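Local coordinates for putative lipoprotein (Clostridium perfringens ATCC 13124, PDB 4R7R), which is of unknown function but, as a putative lipoprotein of the DUF4883 family, is probably tethered to the cell membrane by a lipid anchor, at residues E79-D84 / L93-S98; G87-T92 / S106-P111. All blocks are in the same frame, centred on the assembly; numbering follows the deposited sequence.

Contact 1 (E79-D84 / L93-S98); sequences EKYVID and LYPWDS
Three aromatic rings shape the contact between residues 79-84 and 93-98. The Tyr81 ring lies with one face over Pro95, whose CA sits 4.0 Å from the ring centroid in a CH-pi contact, while the CD2 methyl of Leu93 meets the ring at its edge, 3.8 Å from Tyr81 CD2. The Tyr94 ring is roofed on one face by CB of Val82, 4.1 Å from its centroid, and at its edge it receives OD2 of Asp84. The Trp96 indole is sandwiched: CB of Lys80 covers one face of its five-membered ring, and CB of Asp97 lies over the other.

Tyr94 carries its ring between the backbone N and the carbonyl carbon (chi1 55°), which folds it back beneath Val82 and sends the hydroxyl toward the neighbouring strand. There Tyr94 OH donates to Asp84 OD2 at 2.8 Å, on the syn side of a carboxylate whose plane stands 67° from the ring. The other oxygen, OD1, forms a salt bridge with Lys71, whose NZ also bonds Tyr94 OH; the buried carboxylate is thus gripped through both oxygens, which would probably favour its charged form. On the face opposite Tyr94, Ile83 and Leu93 run side by side, Ile83 CG1 lying 4.0 Å from Leu93 CG.

The backbones are joined by a reciprocal pair, Val82 N to Tyr94 O at 2.8 Å and Tyr94 N to Val82 O at 3.0 Å. Beyond them Trp96 N reaches Lys80 O at 2.9 Å, tilted from the carbonyl plane where the chain leaves the strand into a type I turn from Pro95 to Ser98. The pairing is antiparallel, and with a short turn between them strands 80-85 and 90-95 form a beta hairpin at the middle of the sheet.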
loop_
_atom_site.group_PDB
_atom_site.type_symbol
_atom_site.label_atom_id
_atom_site.label_comp_id
_atom_site.label_asym_id
_atom_site.label_seq_id
_atom_site.Cartn_x
_atom_site.Cartn_y
_atom_site.Cartn_z
ATOM N N GLU A 79 -4.291 -4.727 14.342
ATOM C CA GLU A 79 -4.700 -3.765 13.318
ATOM C C GLU A 79 -4.763 -4.354 11.914
ATOM O O GLU A 79 -4.106 -5.349 11.623
ATOM C CB GLU A 79 -3.732 -2.579 13.309
ATOM C CG GLU A 79 -3.928 -1.596 14.442
ATOM C CD GLU A 79 -4.945 -0.518 14.097
ATOM O OE1 GLU A 79 -5.255 0.312 14.990
ATOM O OE2 GLU A 79 -5.424 -0.502 12.933
ATOM N N LYS A 80 -5.552 -3.727 11.047
ATOM C CA LYS A 80 -5.493 -4.012 9.617
ATOM C C LYS A 80 -5.337 -2.703 8.821
ATOM O O LYS A 80 -6.012 -1.708 9.088
ATOM C CB LYS A 80 -6.733 -4.784 9.126
ATOM C CG LYS A 80 -6.808 -4.828 7.571
ATOM C CD LYS A 80 -7.598 -6.004 6.993
ATOM C CE LYS A 80 -9.021 -5.619 6.599
ATOM N NZ LYS A 80 -9.743 -6.775 5.987
ATOM N N TYR A 81 -4.438 -2.705 7.843
ATOM C CA TYR A 81 -4.299 -1.546 6.988
ATOM C C TYR A 81 -4.594 -1.920 5.536
ATOM O O TYR A 81 -4.534 -3.090 5.139
ATOM C CB TYR A 81 -2.900 -0.937 7.136
ATOM C CG TYR A 81 -2.753 0.016 8.327
ATOM C CD1 TYR A 81 -2.870 -0.444 9.633
ATOM C CD2 TYR A 81 -2.482 1.366 8.134
ATOM C CE1 TYR A 81 -2.740 0.407 10.706
ATOM C CE2 TYR A 81 -2.338 2.231 9.207
ATOM C CZ TYR A 81 -2.475 1.748 10.491
ATOM O OH TYR A 81 -2.341 2.609 11.564
ATOM N N VAL A 82 -4.917 -0.909 4.746
ATOM C CA VAL A 82 -5.285 -1.113 3.367
ATOM C C VAL A 82 -4.399 -0.241 2.494
ATOM O O VAL A 82 -4.144 0.917 2.814
ATOM C CB VAL A 82 -6.791 -0.784 3.132
ATOM C CG1 VAL A 82 -7.134 -0.823 1.674
ATOM C CG2 VAL A 82 -7.676 -1.750 3.911
ATOM N N ILE A 83 -3.897 -0.814 1.401
ATOM C CA ILE A 83 -3.249 -0.015 0.372
ATOM C C ILE A 83 -4.007 -0.191 -0.947
ATOM O O ILE A 83 -4.144 -1.318 -1.452
ATOM C CB ILE A 83 -1.772 -0.400 0.163
ATOM C CG1 ILE A 83 -1.027 -0.454 1.494
ATOM C CG2 ILE A 83 -1.091 0.586 -0.792
ATOM C CD1 ILE A 83 0.397 -0.961 1.365
ATOM N N ASP A 84 -4.512 0.909 -1.499
ATOM C CA ASP A 84 -5.172 0.835 -2.793
ATOM C C ASP A 84 -4.140 1.123 -3.886
ATOM O O ASP A 84 -3.397 2.100 -3.790
ATOM C CB ASP A 84 -6.352 1.813 -2.868
ATOM C CG ASP A 84 -7.517 1.410 -1.957
ATOM O OD1 ASP A 84 -7.691 0.193 -1.708
ATOM O OD2 ASP A 84 -8.273 2.305 -1.497
ATOM N N LEU A 93 -3.221 4.758 1.334
ATOM C CA LEU A 93 -2.882 3.930 2.476
ATOM C C LEU A 93 -3.658 4.439 3.689
ATOM O O LEU A 93 -3.639 5.652 3.997
ATOM C CB LEU A 93 -1.364 3.965 2.727
ATOM C CG LEU A 93 -0.719 2.932 3.666
ATOM C CD1 LEU A 93 0.783 2.856 3.401
ATOM C CD2 LEU A 93 -0.978 3.252 5.139
ATOM N N TYR A 94 -4.334 3.518 4.378
ATOM C CA TYR A 94 -5.207 3.903 5.478
ATOM C C TYR A 94 -5.590 2.693 6.329
ATOM O O TYR A 94 -5.515 1.551 5.849
ATOM C CB TYR A 94 -6.453 4.610 4.934
ATOM C CG TYR A 94 -7.236 3.840 3.891
ATOM C CD1 TYR A 94 -8.345 3.085 4.252
ATOM C CD2 TYR A 94 -6.881 3.885 2.539
ATOM C CE1 TYR A 94 -9.078 2.379 3.302
ATOM C CE2 TYR A 94 -7.602 3.197 1.586
ATOM C CZ TYR A 94 -8.704 2.443 1.967
ATOM O OH TYR A 94 -9.440 1.752 1.023
ATOM N N PRO A 95 -5.973 2.934 7.602
ATOM C CA PRO A 95 -6.429 1.802 8.412
ATOM C C PRO A 95 -7.750 1.309 7.852
ATOM O O PRO A 95 -8.512 2.105 7.277
ATOM C CB PRO A 95 -6.575 2.390 9.828
ATOM C CG PRO A 95 -6.655 3.864 9.647
ATOM C CD PRO A 95 -5.984 4.208 8.343
ATOM N N TRP A 96 -8.015 0.015 8.003
ATOM C CA TRP A 96 -9.147 -0.615 7.324
ATOM C C TRP A 96 -10.494 -0.019 7.733
ATOM O O TRP A 96 -11.453 -0.045 6.973
ATOM C CB TRP A 96 -9.151 -2.116 7.606
ATOM C CG TRP A 96 -9.601 -2.423 8.997
ATOM C CD1 TRP A 96 -8.968 -2.077 10.164
ATOM C CD2 TRP A 96 -10.797 -3.111 9.376
ATOM N NE1 TRP A 96 -9.695 -2.518 11.240
ATOM C CE2 TRP A 96 -10.820 -3.157 10.788
ATOM C CE3 TRP A 96 -11.845 -3.697 8.660
ATOM C CZ2 TRP A 96 -11.852 -3.772 11.501
ATOM C CZ3 TRP A 96 -12.877 -4.315 9.369
ATOM C CH2 TRP A 96 -12.874 -4.342 10.778
ATOM N N ASP A 97 -10.562 0.506 8.948
ATOM C CA ASP A 97 -11.821 0.979 9.505
ATOM C C ASP A 97 -11.873 2.507 9.575
ATOM O O ASP A 97 -12.738 3.074 10.245
ATOM C CB ASP A 97 -12.043 0.376 10.909
ATOM C CG ASP A 97 -10.986 0.835 11.922
ATOM O OD1 ASP A 97 -11.277 0.850 13.150
ATOM O OD2 ASP A 97 -9.859 1.185 11.480
ATOM N N SER A 98 -10.936 3.185 8.928
ATOM C CA SER A 98 -11.045 4.632 8.893
ATOM C C SER A 98 -10.384 5.251 7.697
ATOM O O SER A 98 -9.162 5.450 7.682
ATOM C CB SER A 98 -10.465 5.260 10.138
ATOM O OG SER A 98 -10.688 6.651 10.043
#

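Contact 2 (G87-T92 / S106-P111); sequences GDDLIT and SLKDIP
Leu107 packs on the CB and carbonyl of Asp89 and on the side chain of Ile91, and this is the tightly packed side of the contact. The backbone N of Leu107 donates to Asp89 O at 2.8 Å, the donor lying 31° from the carbonyl plane. CB of Leu107 is only 3.4 Å from Asp89 O, so the Leu107 side chain lies against the oxygen that its own backbone N binds. A chi1 of -58° sets Leu107 CG beside that N, 3.5 Å from Asp89 O, and carries CD1 on to Ile91. There Leu107 CD1 meets Ile91 CG2 at 3.8 Å, the two side chains crossing at about a right angle. Leu107 is buried and also touches Leu53.

The side occupied by Asp88 and Lys108, both exposed, is looser. Lys108 bends at chi2 and chi4 and wraps back over the turn, bringing its CE to 3.1 Å and its NZ to 3.3 Å from Asp88 O. Its ammonium group makes no close approach to the acids: NZ is 4.7 Å from Asp88 OD2, so any attraction acts over a distance. Asp89 OD2 instead has its salt bridge with Lys115.

Asp88 and Asp89 both adopt left-handed backbone conformations, and Leu90 N bonds Gly87 O across them, closing a type I' turn. That turn presents the carbonyls of Asp88 and Asp89 to residues 106-108, just as Leu90 and Ser106 come into antiparallel pairing at the end of strand 103-106.

The chemistry is accordingly divided. One backbone bond and a small hydrophobic junction join the turn to the 106-111 loop, whereas the exposed Lys108 adds at most a longer-range attraction to Asp88 and Asp89, and the paired charge of Asp89 is met by Lys115, outside the two segments.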
loop_
_atom_site.group_PDB
_atom_site.type_symbol
_atom_site.label_atom_id
_atom_site.label_comp_id
_atom_site.label_asym_id
_atom_site.label_seq_id
_atom_site.Cartn_x
_atom_site.Cartn_y
_atom_site.Cartn_z
ATOM N N GLY A 87 -3.032 3.563 -11.101
ATOM C CA GLY A 87 -2.074 3.711 -12.183
ATOM C C GLY A 87 -0.981 4.705 -11.843
ATOM O O GLY A 87 -1.065 5.397 -10.832
ATOM N N ASP A 88 0.056 4.753 -12.676
ATOM C CA ASP A 88 1.127 5.741 -12.544
ATOM C C ASP A 88 1.844 5.730 -11.207
ATOM O O ASP A 88 2.405 6.753 -10.821
ATOM C CB ASP A 88 0.579 7.148 -12.779
ATOM C CG ASP A 88 0.333 7.436 -14.236
ATOM O OD1 ASP A 88 0.405 6.489 -15.067
ATOM O OD2 ASP A 88 0.071 8.623 -14.548
ATOM N N ASP A 89 1.810 4.598 -10.509
ATOM C CA ASP A 89 2.537 4.429 -9.252
ATOM C C ASP A 89 1.934 5.259 -8.119
ATOM O O ASP A 89 2.583 5.520 -7.102
ATOM C CB ASP A 89 4.022 4.769 -9.436
ATOM C CG ASP A 89 4.763 3.693 -10.192
ATOM O OD1 ASP A 89 4.372 2.515 -10.036
ATOM O OD2 ASP A 89 5.721 4.011 -10.944
ATOM N N LEU A 90 0.681 5.653 -8.300
ATOM C CA LEU A 90 -0.104 6.276 -7.236
ATOM C C LEU A 90 -0.737 5.209 -6.338
ATOM O O LEU A 90 -1.304 4.232 -6.825
ATOM C CB LEU A 90 -1.190 7.176 -7.847
ATOM C CG LEU A 90 -2.282 7.814 -6.966
ATOM C CD1 LEU A 90 -1.701 8.842 -5.975
ATOM C CD2 LEU A 90 -3.392 8.442 -7.819
ATOM N N ILE A 91 -0.641 5.389 -5.025
ATOM C CA ILE A 91 -1.299 4.489 -4.083
ATOM C C ILE A 91 -1.937 5.310 -2.961
ATOM O O ILE A 91 -1.597 6.479 -2.774
ATOM C CB ILE A 91 -0.318 3.464 -3.463
ATOM C CG1 ILE A 91 0.593 4.146 -2.450
ATOM C CG2 ILE A 91 0.529 2.758 -4.523
ATOM C CD1 ILE A 91 1.357 3.170 -1.602
ATOM N N THR A 92 -2.879 4.709 -2.237
ATOM C CA THR A 92 -3.400 5.304 -1.014
ATOM C C THR A 92 -3.244 4.278 0.096
ATOM O O THR A 92 -3.155 3.075 -0.169
ATOM C CB THR A 92 -4.882 5.730 -1.109
ATOM O OG1 THR A 92 -5.715 4.580 -1.320
ATOM C CG2 THR A 92 -5.093 6.764 -2.220
ATOM N N SER A 106 3.028 9.039 -4.226
ATOM C CA SER A 106 3.524 8.701 -5.554
ATOM C C SER A 106 4.811 7.895 -5.396
ATOM O O SER A 106 5.683 8.255 -4.599
ATOM C CB SER A 106 3.778 9.955 -6.388
ATOM O OG SER A 106 4.399 9.626 -7.625
ATOM N N LEU A 107 4.933 6.813 -6.162
ATOM C CA LEU A 107 6.055 5.881 -6.017
ATOM C C LEU A 107 6.997 5.895 -7.195
ATOM O O LEU A 107 7.681 4.911 -7.435
ATOM C CB LEU A 107 5.547 4.442 -5.830
ATOM C CG LEU A 107 4.628 4.214 -4.634
ATOM C CD1 LEU A 107 4.309 2.722 -4.440
ATOM C CD2 LEU A 107 5.265 4.799 -3.396
ATOM N N LYS A 108 7.039 6.985 -7.943
ATOM C CA LYS A 108 7.874 7.003 -9.139
ATOM C C LYS A 108 9.382 6.898 -8.836
ATOM O O LYS A 108 10.125 6.240 -9.585
ATOM C CB LYS A 108 7.578 8.253 -9.967
ATOM C CG LYS A 108 6.346 8.092 -10.827
ATOM C CD LYS A 108 5.547 9.376 -10.928
ATOM C CE LYS A 108 4.228 9.129 -11.651
ATOM N NZ LYS A 108 4.429 8.331 -12.902
ATOM N N ASP A 109 9.839 7.507 -7.745
ATOM C CA ASP A 109 11.280 7.515 -7.473
ATOM C C ASP A 109 11.790 6.316 -6.645
ATOM O O ASP A 109 12.993 6.169 -6.452
ATOM C CB ASP A 109 11.693 8.837 -6.781
ATOM C CG ASP A 109 10.988 9.063 -5.442
ATOM O OD1 ASP A 109 11.163 10.157 -4.849
ATOM O OD2 ASP A 109 10.257 8.164 -4.976
ATOM N N ILE A 110 10.902 5.458 -6.160
ATOM C CA ILE A 110 11.357 4.380 -5.281
ATOM C C ILE A 110 11.975 3.255 -6.099
ATOM O O ILE A 110 11.728 3.158 -7.298
ATOM C CB ILE A 110 10.221 3.819 -4.403
ATOM C CG1 ILE A 110 9.269 2.995 -5.241
ATOM C CG2 ILE A 110 9.519 4.942 -3.617
ATOM C CD1 ILE A 110 8.652 1.909 -4.458
ATOM N N PRO A 111 12.802 2.412 -5.463
ATOM C CA PRO A 111 13.453 1.351 -6.247
ATOM C C PRO A 111 12.449 0.450 -6.990
ATOM O O PRO A 111 11.352 0.166 -6.469
ATOM C CB PRO A 111 14.229 0.562 -5.190
ATOM C CG PRO A 111 14.491 1.575 -4.082
ATOM C CD PRO A 111 13.281 2.458 -4.065
#

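In the fold
Both contacts use strand 90-95, which contact 1 pairs with strand 80-85 and contact 2 ties to the segment after strand 103-106; their centres are about 18 Å apart, on opposite sides of the chain's centre. Contact 1 lies toward the open end of the hairpin, contact 2 at its turn end. They meet near the turn end, where Asp84 N probably bonds Thr92 O at 2.9 Å and Ile83 CG2 packs 3.7 Å from Ile91 CD1. Ile83 and Ile91 thereby continue the apolar row from Leu93 toward Leu107. With no ligand or site assigned, both contacts can be described only as structural parts of one antiparallel sheet.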